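Local coordinates for protein manganese lipoxygenase (Gaeumannomyces graminis, PDB 5FX8) that oxygenates linoleic and alpha-linolenic acids at a catalytic manganese centre, giving 11S- and 13R-hydroperoxy fatty acids, at residues Lys152-Asn157 against Asp161-Met166; Leu98-Asp103 against Ala325-Pro330; Tyr434-Trp439 against Ala455-Arg460; Gln79-Pro84 against Ser360-Gly365. All blocks are in the same frame, centred on the assembly; numbering follows the deposited sequence.

Interaction 1: Lys152-Asn157 against Asp161-Met166. With NAG (2-acetamido-2-deoxy-beta-D-glucopyranose), chain D.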
# COMPACT_ATOMS: atom_id res chain seq x y z
N LYS A 152 13.97 -11.28 -0.55
CA LYS A 152 15.22 -12.02 -0.63
C LYS A 152 15.00 -13.40 -0.08
O LYS A 152 14.58 -13.56 1.06
CB LYS A 152 16.32 -11.30 0.13
CG LYS A 152 17.23 -10.44 -0.73
CD LYS A 152 16.74 -9.01 -0.85
CE LYS A 152 17.87 -8.10 -1.32
NZ LYS A 152 17.50 -6.65 -1.45
N GLY A 153 15.23 -14.40 -0.94
CA GLY A 153 15.11 -15.79 -0.60
C GLY A 153 13.80 -16.41 -0.98
O GLY A 153 13.67 -17.63 -0.88
N MET A 154 12.83 -15.61 -1.40
CA MET A 154 11.54 -16.18 -1.74
C MET A 154 11.62 -17.00 -3.03
O MET A 154 10.88 -17.97 -3.18
CB MET A 154 10.51 -15.05 -1.84
CG MET A 154 9.05 -15.48 -1.95
SD MET A 154 8.46 -16.31 -0.47
CE MET A 154 8.46 -14.97 0.67
N LEU A 155 12.54 -16.67 -3.93
CA LEU A 155 12.70 -17.46 -5.14
C LEU A 155 13.73 -18.58 -4.98
O LEU A 155 13.48 -19.71 -5.39
CB LEU A 155 13.08 -16.57 -6.31
CG LEU A 155 11.96 -15.67 -6.81
CD1 LEU A 155 12.52 -14.67 -7.77
CD2 LEU A 155 10.92 -16.53 -7.50
N SER A 156 14.87 -18.27 -4.36
CA SER A 156 15.93 -19.26 -4.19
C SER A 156 15.46 -20.46 -3.39
O SER A 156 15.91 -21.58 -3.64
CB SER A 156 17.11 -18.64 -3.48
OG SER A 156 17.31 -17.35 -3.96
N ASN A 157 14.63 -20.23 -2.38
CA ASN A 157 14.32 -21.25 -1.39
C ASN A 157 12.85 -21.63 -1.43
O ASN A 157 12.29 -22.04 -0.42
CB ASN A 157 14.72 -20.78 -0.00
CG ASN A 157 16.13 -20.24 0.04
OD1 ASN A 157 16.94 -20.59 -0.80
ND2 ASN A 157 16.42 -19.38 1.01
N ASP A 161 10.24 -26.25 3.02
CA ASP A 161 9.08 -26.44 3.87
C ASP A 161 9.10 -25.46 5.03
O ASP A 161 8.05 -25.00 5.48
CB ASP A 161 9.01 -27.87 4.40
CG ASP A 161 8.51 -28.87 3.36
OD1 ASP A 161 7.61 -28.53 2.58
OD2 ASP A 161 9.00 -30.02 3.33
N LEU A 162 10.30 -25.14 5.52
CA LEU A 162 10.40 -24.17 6.61
C LEU A 162 9.92 -22.80 6.16
O LEU A 162 9.29 -22.07 6.92
CB LEU A 162 11.83 -24.09 7.13
CG LEU A 162 12.07 -23.03 8.22
CD1 LEU A 162 11.45 -23.45 9.49
CD2 LEU A 162 13.51 -22.77 8.43
N LEU A 163 10.20 -22.44 4.91
CA LEU A 163 9.66 -21.20 4.40
C LEU A 163 8.15 -21.26 4.26
O LEU A 163 7.47 -20.25 4.42
CB LEU A 163 10.31 -20.87 3.06
CG LEU A 163 9.86 -19.68 2.21
CD1 LEU A 163 11.00 -19.24 1.37
CD2 LEU A 163 8.70 -20.02 1.31
N PHE A 164 7.59 -22.44 3.96
CA PHE A 164 6.15 -22.52 3.79
C PHE A 164 5.43 -22.44 5.12
O PHE A 164 4.33 -21.88 5.21
CB PHE A 164 5.76 -23.81 3.08
CG PHE A 164 4.29 -24.03 3.04
CD1 PHE A 164 3.49 -23.27 2.20
CD2 PHE A 164 3.70 -24.96 3.87
CE1 PHE A 164 2.13 -23.45 2.17
CE2 PHE A 164 2.35 -25.14 3.85
CZ PHE A 164 1.56 -24.39 3.00
N SER A 165 6.00 -23.01 6.17
CA SER A 165 5.36 -22.92 7.47
C SER A 165 5.58 -21.55 8.10
O SER A 165 4.65 -20.96 8.65
CB SER A 165 5.88 -24.04 8.36
OG SER A 165 7.28 -23.95 8.41
N MET A 166 6.79 -21.01 8.00
CA MET A 166 7.06 -19.73 8.64
C MET A 166 6.25 -18.56 8.07
O MET A 166 6.06 -17.57 8.76
CB MET A 166 8.54 -19.41 8.56
CG MET A 166 9.37 -20.19 9.52
SD MET A 166 8.64 -20.17 11.15
CE MET A 166 9.51 -18.77 11.81
C1 NAG D . 17.72 -18.79 1.22
C2 NAG D . 18.75 -19.83 1.69
C3 NAG D . 20.12 -19.19 1.92
C4 NAG D . 20.53 -18.32 0.74
C5 NAG D . 19.41 -17.35 0.42
C6 NAG D . 19.71 -16.45 -0.74
C7 NAG D . 17.94 -21.78 2.94
C8 NAG D . 17.53 -22.30 4.28
N2 NAG D . 18.31 -20.50 2.90
O3 NAG D . 21.08 -20.21 2.12
O4 NAG D . 21.71 -17.60 1.04
O5 NAG D . 18.22 -18.09 0.10
O6 NAG D . 19.40 -17.08 -1.97
O7 NAG D . 17.93 -22.48 1.95
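L163 reaches from the first turn of helix 161-166 into the loop 152-157, and its two methyls do different jobs. CD1 settles against backbone carbonyls: N157 O lies 3.6 Å from L163 CD1, and G153 O lies 3.8 Å from that same L163 CD1. The other branch turns to M154, with L163 CD2 4.1 Å from M154 SD in an apolar contact; the two side chains cross at roughly a right angle. M154 gets its sulfur there by folding back on itself, bent at chi2 (66°) and again at chi3 (68°), although its CB does not aim at the helix. Behind this first shell, the loop is closed on itself by a backbone hydrogen bond from N157 N to G153 O (3.2 Å), which ties G153 O, one of the two carbonyls beside L163, to N157. The positive phi of G153 (97°) would bring a side chain against the carbonyl of K152, which suits glycine. This bend is an N-glycosylation site of the lipoxygenase domain: N157 ND2 is joined to NAG C1 at 1.4 Å, while the CB of N157 still faces the leucine. The sugar is steadied by a hydrogen bond between S156 OG and NAG O6 (2.9 Å), and it bonds G595 O as well. The same ND2 also donates to P601 O, tying the glycosylated amide to the chain's C-terminal portion. Further out, F602 and E167 pack on M154. The short helix has further ties: D161 forms a salt bridge with K275 and accepts from W271 NE1, and S165 OG bonds F247 O.

Interaction 2: Leu98-Asp103 against Ala325-Pro330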
# COMPACT_ATOMS: atom_id res chain seq x y z
N LEU A 98 -10.55 12.14 -4.71
CA LEU A 98 -9.70 13.02 -5.51
C LEU A 98 -8.22 12.88 -5.14
O LEU A 98 -7.36 12.73 -6.02
CB LEU A 98 -10.17 14.45 -5.30
CG LEU A 98 -10.12 15.33 -6.51
CD1 LEU A 98 -10.95 14.70 -7.65
CD2 LEU A 98 -10.67 16.66 -6.09
N LEU A 99 -7.91 12.96 -3.85
CA LEU A 99 -6.54 12.79 -3.41
C LEU A 99 -5.97 11.45 -3.85
O LEU A 99 -4.85 11.38 -4.36
CB LEU A 99 -6.47 12.94 -1.89
CG LEU A 99 -6.77 14.33 -1.34
CD1 LEU A 99 -6.99 14.31 0.17
CD2 LEU A 99 -5.64 15.25 -1.73
N TRP A 100 -6.74 10.38 -3.68
CA TRP A 100 -6.30 9.07 -4.11
C TRP A 100 -6.04 9.02 -5.61
O TRP A 100 -5.03 8.44 -6.04
CB TRP A 100 -7.36 8.05 -3.71
CG TRP A 100 -6.87 6.68 -3.71
CD1 TRP A 100 -6.39 6.01 -2.66
CD2 TRP A 100 -6.79 5.81 -4.83
NE1 TRP A 100 -6.02 4.75 -3.04
CE2 TRP A 100 -6.26 4.60 -4.37
CE3 TRP A 100 -7.14 5.93 -6.19
CZ2 TRP A 100 -6.04 3.51 -5.21
CZ3 TRP A 100 -6.92 4.85 -7.02
CH2 TRP A 100 -6.37 3.65 -6.52
N ARG A 101 -6.93 9.59 -6.42
CA ARG A 101 -6.71 9.68 -7.87
C ARG A 101 -5.37 10.32 -8.18
O ARG A 101 -4.62 9.84 -9.04
CB ARG A 101 -7.81 10.52 -8.55
CG ARG A 101 -9.12 9.86 -8.88
CD ARG A 101 -9.94 10.74 -9.85
NE ARG A 101 -11.03 9.92 -10.36
CZ ARG A 101 -12.28 10.07 -9.98
NH1 ARG A 101 -12.60 11.05 -9.14
NH2 ARG A 101 -13.22 9.26 -10.46
N GLN A 102 -5.07 11.46 -7.55
CA GLN A 102 -3.81 12.10 -7.91
C GLN A 102 -2.61 11.33 -7.38
O GLN A 102 -1.55 11.37 -8.00
CB GLN A 102 -3.80 13.54 -7.43
CG GLN A 102 -3.68 13.72 -5.97
CD GLN A 102 -3.66 15.16 -5.60
OE1 GLN A 102 -3.97 16.03 -6.43
NE2 GLN A 102 -3.29 15.46 -4.37
N ASP A 103 -2.78 10.58 -6.29
CA ASP A 103 -1.68 9.82 -5.72
C ASP A 103 -1.46 8.47 -6.37
O ASP A 103 -0.39 7.89 -6.15
CB ASP A 103 -1.92 9.62 -4.22
CG ASP A 103 -1.49 10.82 -3.42
OD1 ASP A 103 -1.12 11.82 -4.05
OD2 ASP A 103 -1.51 10.79 -2.17
N ALA A 325 -8.70 7.75 3.72
CA ALA A 325 -9.23 6.41 3.97
C ALA A 325 -10.57 6.18 3.30
O ALA A 325 -10.89 5.06 2.95
CB ALA A 325 -9.36 6.12 5.47
N TYR A 326 -11.34 7.24 3.09
CA TYR A 326 -12.69 7.08 2.59
C TYR A 326 -12.74 6.87 1.09
O TYR A 326 -13.83 6.78 0.52
CB TYR A 326 -13.51 8.28 2.98
CG TYR A 326 -13.80 8.29 4.44
CD1 TYR A 326 -14.53 7.28 5.02
CD2 TYR A 326 -13.35 9.32 5.24
CE1 TYR A 326 -14.82 7.29 6.33
CE2 TYR A 326 -13.63 9.34 6.56
CZ TYR A 326 -14.37 8.31 7.10
OH TYR A 326 -14.69 8.31 8.43
N ALA A 327 -11.59 6.78 0.46
CA ALA A 327 -11.49 6.43 -0.93
C ALA A 327 -11.53 4.93 -1.18
O ALA A 327 -11.95 4.52 -2.25
CB ALA A 327 -10.21 7.02 -1.52
N ILE A 328 -11.16 4.11 -0.20
CA ILE A 328 -10.88 2.70 -0.51
C ILE A 328 -12.17 1.96 -0.87
O ILE A 328 -12.17 1.15 -1.80
CB ILE A 328 -10.12 2.02 0.65
CG1 ILE A 328 -8.83 2.78 0.96
CG2 ILE A 328 -9.75 0.60 0.28
CD1 ILE A 328 -7.91 2.93 -0.20
N ARG A 329 -13.27 2.21 -0.16
CA ARG A 329 -14.51 1.53 -0.54
C ARG A 329 -15.05 1.99 -1.90
O ARG A 329 -15.37 1.13 -2.74
CB ARG A 329 -15.53 1.66 0.59
CG ARG A 329 -15.13 0.86 1.81
CD ARG A 329 -16.31 0.43 2.67
NE ARG A 329 -16.28 0.99 4.03
CZ ARG A 329 -17.18 0.75 4.97
NH1 ARG A 329 -18.20 -0.04 4.73
NH2 ARG A 329 -17.06 1.31 6.15
N PRO A 330 -15.15 3.29 -2.21
CA PRO A 330 -15.62 3.68 -3.55
C PRO A 330 -14.74 3.21 -4.69
O PRO A 330 -15.24 2.77 -5.74
CB PRO A 330 -15.64 5.20 -3.46
CG PRO A 330 -15.72 5.49 -2.09
CD PRO A 330 -15.01 4.46 -1.34
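The indole of W100, on the long helix 86-124, meets A327 and I328 where the chain enters helix 328-336, close to the manganese site of the lipoxygenase fold. A327 CB comes in obliquely beside the root of the tryptophan, 3.7 Å from W100 CB and 4.0 Å from W100 CG. With CG anti to the backbone N (chi1 -162°), the ring is carried out from its helix and the indole lies beside residues 325-330, where its pyrrole part meets the isoleucine. There I328 CD1 sits 4.2 Å from W100 CD1, again at an oblique approach, the two side chains running nearly perpendicular. I328 is a second-shell residue: between nearest atoms, its side chain comes within about 3 Å of that of the metal ligand H294 and about 5 Å of the manganese ion. The indole likewise lies about 4 Å, between nearest side-chain atoms, from V618, the C-terminal ligand. P339 of the second subunit packs on W100, so a neighbouring copy of the protein also touches this residue. The polar corner of the indole looks to the C terminus: W100 NE1 donates to S617 O, next to the ligand V618, while carbon CD1 of I328 lies 3.9 Å from W100 NE1.

Interaction 3: Tyr434-Trp439 against Ala455-Arg460. With NAG (2-acetamido-2-deoxy-beta-D-glucopyranose), chain E.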
# COMPACT_ATOMS: atom_id res chain seq x y z
N TYR A 434 -16.34 16.06 27.61
CA TYR A 434 -17.60 15.51 27.15
C TYR A 434 -17.55 15.12 25.68
O TYR A 434 -18.28 14.22 25.27
CB TYR A 434 -18.75 16.50 27.42
CG TYR A 434 -18.57 17.85 26.79
CD1 TYR A 434 -18.93 18.08 25.49
CD2 TYR A 434 -18.02 18.90 27.51
CE1 TYR A 434 -18.76 19.28 24.93
CE2 TYR A 434 -17.85 20.09 26.95
CZ TYR A 434 -18.22 20.29 25.67
OH TYR A 434 -18.03 21.53 25.13
N GLU A 435 -16.66 15.73 24.90
CA GLU A 435 -16.50 15.29 23.52
C GLU A 435 -15.93 13.88 23.44
O GLU A 435 -16.45 13.04 22.71
CB GLU A 435 -15.63 16.29 22.75
CG GLU A 435 -16.31 17.63 22.55
CD GLU A 435 -15.46 18.66 21.86
OE1 GLU A 435 -14.32 18.39 21.51
OE2 GLU A 435 -15.95 19.78 21.69
N LEU A 436 -14.87 13.58 24.21
CA LEU A 436 -14.33 12.23 24.22
C LEU A 436 -15.36 11.22 24.70
O LEU A 436 -15.52 10.14 24.10
CB LEU A 436 -13.10 12.16 25.11
CG LEU A 436 -12.44 10.79 25.18
CD1 LEU A 436 -11.69 10.57 23.92
CD2 LEU A 436 -11.52 10.80 26.32
N GLN A 437 -16.06 11.54 25.78
CA GLN A 437 -17.08 10.64 26.31
C GLN A 437 -18.22 10.46 25.33
O GLN A 437 -18.79 9.38 25.22
CB GLN A 437 -17.60 11.16 27.64
CG GLN A 437 -16.57 11.28 28.77
CD GLN A 437 -15.66 10.04 29.01
OE1 GLN A 437 -16.08 8.89 28.96
NE2 GLN A 437 -14.42 10.31 29.33
N ASN A 438 -18.55 11.51 24.58
CA ASN A 438 -19.55 11.36 23.53
C ASN A 438 -19.05 10.45 22.43
O ASN A 438 -19.80 9.61 21.94
CB ASN A 438 -19.94 12.70 22.94
CG ASN A 438 -20.84 13.46 23.84
OD1 ASN A 438 -21.33 12.91 24.81
ND2 ASN A 438 -21.05 14.72 23.54
N TRP A 439 -17.80 10.60 22.03
CA TRP A 439 -17.23 9.68 21.06
C TRP A 439 -17.40 8.24 21.50
O TRP A 439 -17.74 7.37 20.69
CB TRP A 439 -15.75 10.01 20.86
CG TRP A 439 -15.03 9.11 19.98
CD1 TRP A 439 -15.52 8.42 18.93
CD2 TRP A 439 -13.64 8.79 20.06
NE1 TRP A 439 -14.53 7.70 18.33
CE2 TRP A 439 -13.36 7.90 19.01
CE3 TRP A 439 -12.61 9.17 20.92
CZ2 TRP A 439 -12.08 7.38 18.79
CZ3 TRP A 439 -11.35 8.65 20.70
CH2 TRP A 439 -11.10 7.76 19.65
N ALA A 455 -18.44 3.01 27.59
CA ALA A 455 -18.47 4.34 28.19
C ALA A 455 -18.99 4.14 29.56
O ALA A 455 -19.73 3.20 29.77
CB ALA A 455 -19.35 5.25 27.44
N PRO A 456 -18.61 4.99 30.51
CA PRO A 456 -17.66 6.09 30.40
C PRO A 456 -16.24 5.63 30.47
O PRO A 456 -15.95 4.65 31.14
CB PRO A 456 -17.97 6.93 31.63
CG PRO A 456 -18.44 5.96 32.59
CD PRO A 456 -19.26 4.97 31.82
N LEU A 457 -15.37 6.38 29.82
CA LEU A 457 -13.97 6.03 29.72
C LEU A 457 -13.23 6.73 30.85
O LEU A 457 -13.17 7.96 30.90
CB LEU A 457 -13.43 6.42 28.34
CG LEU A 457 -11.97 6.16 27.94
CD1 LEU A 457 -11.73 5.85 26.42
CD2 LEU A 457 -11.08 7.32 28.43
N ARG A 458 -12.67 5.94 31.76
CA ARG A 458 -12.18 6.47 33.02
C ARG A 458 -10.66 6.57 33.11
O ARG A 458 -10.17 7.36 33.92
CB ARG A 458 -12.67 5.60 34.18
CG ARG A 458 -14.00 4.95 33.92
CD ARG A 458 -14.68 4.57 35.22
NE ARG A 458 -15.26 5.73 35.89
CZ ARG A 458 -16.56 5.91 36.07
NH1 ARG A 458 -17.41 4.99 35.64
NH2 ARG A 458 -17.00 6.99 36.69
N ARG A 459 -9.92 5.82 32.30
CA ARG A 459 -8.47 5.72 32.45
C ARG A 459 -7.76 6.14 31.17
O ARG A 459 -8.11 5.69 30.09
CB ARG A 459 -8.09 4.28 32.81
CG ARG A 459 -8.74 3.78 34.12
CD ARG A 459 -8.37 2.33 34.47
NE ARG A 459 -9.00 1.38 33.55
CZ ARG A 459 -8.37 0.76 32.55
NH1 ARG A 459 -7.07 0.95 32.34
NH2 ARG A 459 -9.05 -0.07 31.77
N ARG A 460 -6.73 6.99 31.30
CA ARG A 460 -5.87 7.32 30.17
C ARG A 460 -5.42 6.09 29.39
O ARG A 460 -5.33 6.14 28.16
CB ARG A 460 -4.62 8.06 30.64
CG ARG A 460 -4.88 9.34 31.27
CD ARG A 460 -3.68 9.81 32.00
NE ARG A 460 -3.92 11.13 32.55
CZ ARG A 460 -3.23 12.19 32.17
NH1 ARG A 460 -2.26 12.03 31.29
NH2 ARG A 460 -3.50 13.39 32.67
C1 NAG E . -21.70 21.73 25.27
C2 NAG E . -22.31 22.53 26.43
C3 NAG E . -22.19 21.75 27.74
C4 NAG E . -22.73 20.34 27.58
C5 NAG E . -22.04 19.68 26.41
C6 NAG E . -22.53 18.29 26.12
C7 NAG E . -22.24 24.99 26.34
C8 NAG E . -21.39 26.21 26.58
N2 NAG E . -21.65 23.82 26.56
O3 NAG E . -22.85 22.45 28.79
O4 NAG E . -22.47 19.57 28.75
O5 NAG E . -22.27 20.45 25.23
O6 NAG E . -23.91 18.33 25.79
O7 NAG E . -23.40 25.07 25.97
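Helix 434-444 is clamped here to the loop that leads into helix 460-481, the helix that carries the manganese ligand H478, and the clamp is the side-chain amide of Q437 on the backbone of L457. The amide uses both ends, much as a neighbouring strand would pair with the N-H and C=O of one residue. L457 N donates to Q437 OE1 at 2.7 Å, nearly straight (166°) and on a lone pair in the carbonyl plane. In return Q437 NE2 gives a hydrogen to L457 O at 3.1 Å, less straight (148°), with the acceptor tilted somewhat out of the amide plane. Two bonds to one residue fix the rotation of the amide, and NE2 has a second acceptor in L430 O. Q437 reaches across because its chain bends at chi2 (-48°), although its CB does not aim at the loop. A cis peptide bond precedes P456, whose CA lies 3.5 Å from Q437 OE1. Beside the polar clamp, the CB of L457 points toward the helix, and its side chain meets that of L436 methyl to methyl, L457 CD2 to L436 CD2 4.1 Å. L463 covers L436 from helix 460-481, so the packing continues beyond the loop. At the start of helix 434-444, Y434 serves a different partner, the glycan of N60. Its hydroxyl makes a weak hydrogen bond to N60 OD1, and the sugar lies over one face of the ring, offset toward the rim, with NAG C5 3.6 Å from Y434 CD1.

Interaction 4: Gln79-Pro84 against Ser360-Gly365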
# COMPACT_ATOMS: atom_id res chain seq x y z
N GLN A 79 -20.59 -6.32 3.47
CA GLN A 79 -21.53 -6.00 4.51
C GLN A 79 -20.81 -6.05 5.85
O GLN A 79 -20.83 -7.07 6.54
CB GLN A 79 -22.73 -6.92 4.44
CG GLN A 79 -23.84 -6.49 5.36
CD GLN A 79 -24.35 -5.08 5.07
OE1 GLN A 79 -24.55 -4.70 3.91
NE2 GLN A 79 -24.56 -4.30 6.12
N THR A 80 -20.20 -4.94 6.23
CA THR A 80 -19.58 -4.84 7.55
C THR A 80 -20.06 -3.61 8.29
O THR A 80 -20.94 -3.68 9.15
CB THR A 80 -18.04 -4.78 7.47
OG1 THR A 80 -17.61 -3.52 6.93
CG2 THR A 80 -17.45 -5.95 6.65
N THR A 81 -19.50 -2.47 7.94
CA THR A 81 -19.51 -1.26 8.73
C THR A 81 -20.21 -0.16 7.95
O THR A 81 -20.16 -0.14 6.72
CB THR A 81 -18.05 -0.90 9.07
OG1 THR A 81 -17.60 -1.67 10.18
CG2 THR A 81 -17.89 0.49 9.35
N PHE A 82 -20.87 0.76 8.65
CA PHE A 82 -21.48 1.90 8.00
C PHE A 82 -20.43 2.72 7.27
O PHE A 82 -19.31 2.89 7.75
CB PHE A 82 -22.20 2.78 9.03
CG PHE A 82 -23.37 2.12 9.75
CD1 PHE A 82 -24.30 1.36 9.05
CD2 PHE A 82 -23.55 2.27 11.12
CE1 PHE A 82 -25.38 0.79 9.72
CE2 PHE A 82 -24.62 1.68 11.78
CZ PHE A 82 -25.52 0.94 11.08
N TYR A 83 -20.78 3.22 6.11
CA TYR A 83 -19.97 4.15 5.35
C TYR A 83 -20.63 5.52 5.37
O TYR A 83 -21.86 5.60 5.35
CB TYR A 83 -19.80 3.68 3.90
CG TYR A 83 -18.87 4.52 3.08
CD1 TYR A 83 -17.50 4.29 3.10
CD2 TYR A 83 -19.34 5.54 2.29
CE1 TYR A 83 -16.66 5.05 2.36
CE2 TYR A 83 -18.51 6.29 1.57
CZ TYR A 83 -17.18 6.05 1.60
OH TYR A 83 -16.35 6.83 0.84
N PRO A 84 -19.86 6.60 5.48
CA PRO A 84 -20.48 7.91 5.68
C PRO A 84 -21.25 8.38 4.47
O PRO A 84 -20.79 8.27 3.34
CB PRO A 84 -19.28 8.83 5.94
CG PRO A 84 -18.17 8.15 5.44
CD PRO A 84 -18.41 6.69 5.64
N SER A 360 -19.31 -12.27 5.87
CA SER A 360 -19.49 -13.51 6.62
C SER A 360 -18.68 -13.51 7.91
O SER A 360 -19.16 -13.98 8.94
CB SER A 360 -19.05 -14.72 5.81
OG SER A 360 -19.76 -14.80 4.61
N VAL A 361 -17.43 -13.05 7.84
CA VAL A 361 -16.63 -12.92 9.05
C VAL A 361 -17.34 -12.03 10.05
O VAL A 361 -17.53 -12.41 11.21
CB VAL A 361 -15.23 -12.39 8.71
CG1 VAL A 361 -14.41 -12.18 9.95
CG2 VAL A 361 -14.54 -13.36 7.79
N TYR A 362 -17.77 -10.86 9.61
CA TYR A 362 -18.41 -9.90 10.50
C TYR A 362 -19.70 -10.46 11.07
O TYR A 362 -20.03 -10.23 12.24
CB TYR A 362 -18.68 -8.61 9.75
CG TYR A 362 -18.82 -7.40 10.65
CD1 TYR A 362 -17.73 -6.90 11.35
CD2 TYR A 362 -20.03 -6.76 10.78
CE1 TYR A 362 -17.86 -5.81 12.18
CE2 TYR A 362 -20.17 -5.66 11.58
CZ TYR A 362 -19.10 -5.20 12.27
OH TYR A 362 -19.29 -4.11 13.07
N ALA A 363 -20.43 -11.21 10.26
CA ALA A 363 -21.66 -11.82 10.72
C ALA A 363 -21.39 -12.91 11.75
O ALA A 363 -22.22 -13.14 12.63
CB ALA A 363 -22.45 -12.33 9.52
N GLN A 364 -20.24 -13.59 11.69
CA GLN A 364 -19.92 -14.58 12.71
C GLN A 364 -19.31 -13.96 13.97
O GLN A 364 -18.89 -14.69 14.86
CB GLN A 364 -18.98 -15.65 12.15
CG GLN A 364 -19.57 -16.49 11.01
CD GLN A 364 -18.51 -17.30 10.24
OE1 GLN A 364 -17.33 -17.32 10.61
NE2 GLN A 364 -18.94 -17.96 9.17
N GLY A 365 -19.22 -12.64 14.07
CA GLY A 365 -18.73 -11.99 15.25
C GLY A 365 -17.32 -11.45 15.16
O GLY A 365 -16.80 -10.99 16.17
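The backbone carbonyl of Y362, whose ring meets T80, takes two hydrogen bonds: G365 N donates to Y362 O at 3.1 Å, and R450 NH1 donates to the same oxygen. The first belongs to the Schellman motif that ends helix 351-363, where G365 adopts a positive phi. R450 also makes a cation-pi contact with the Y362 ring, and thus meets both the carbonyl and the ring of this residue. The ring itself goes to the loop 79-82 that leads into strand 83-85. A chi1 of -157° swings it beside T80, which covers one face, T80 CB 4.2 Å from Y362 CG and displaced toward the rim. T80 O lies near the ring carbon CE2 of Y362. Farther along, T81 OG1 lies 4.1 Å from Y362 OH, too long for a bond. The hydroxyl of T80 looks elsewhere, to T295 OG1 on helix 268-305, which also carries the metal ligands H290 and H294. Across these two segments the tie is therefore one of van der Waals contact between an aromatic face and the backbone and side chain of T80, while T295 and R450 hold T80 and Y362 from outside the contact.

From the N terminus, 79-84 opens the widest loop, which interaction 4 closes only at 360-365, tying the early strand region to the end of helix 351-363. Within it, 98-103 on helix 86-124 opens the loop that interaction 2 closes at 325-330. Interaction 1 is nested inside both, a short local closure of the loop 152-157 onto helix 161-166, on the opposite side of the chain's centre from the other three. Interaction 3 follows in series and joins helix 434-444 to the approach of helix 460-481. Interactions 2 and 4 touch directly: Y83 OH bonds Y326 O, and R329 NH1 bonds T81 O, linking the strand region to the start of helix 328-336 and the turn before it. No two loops cross.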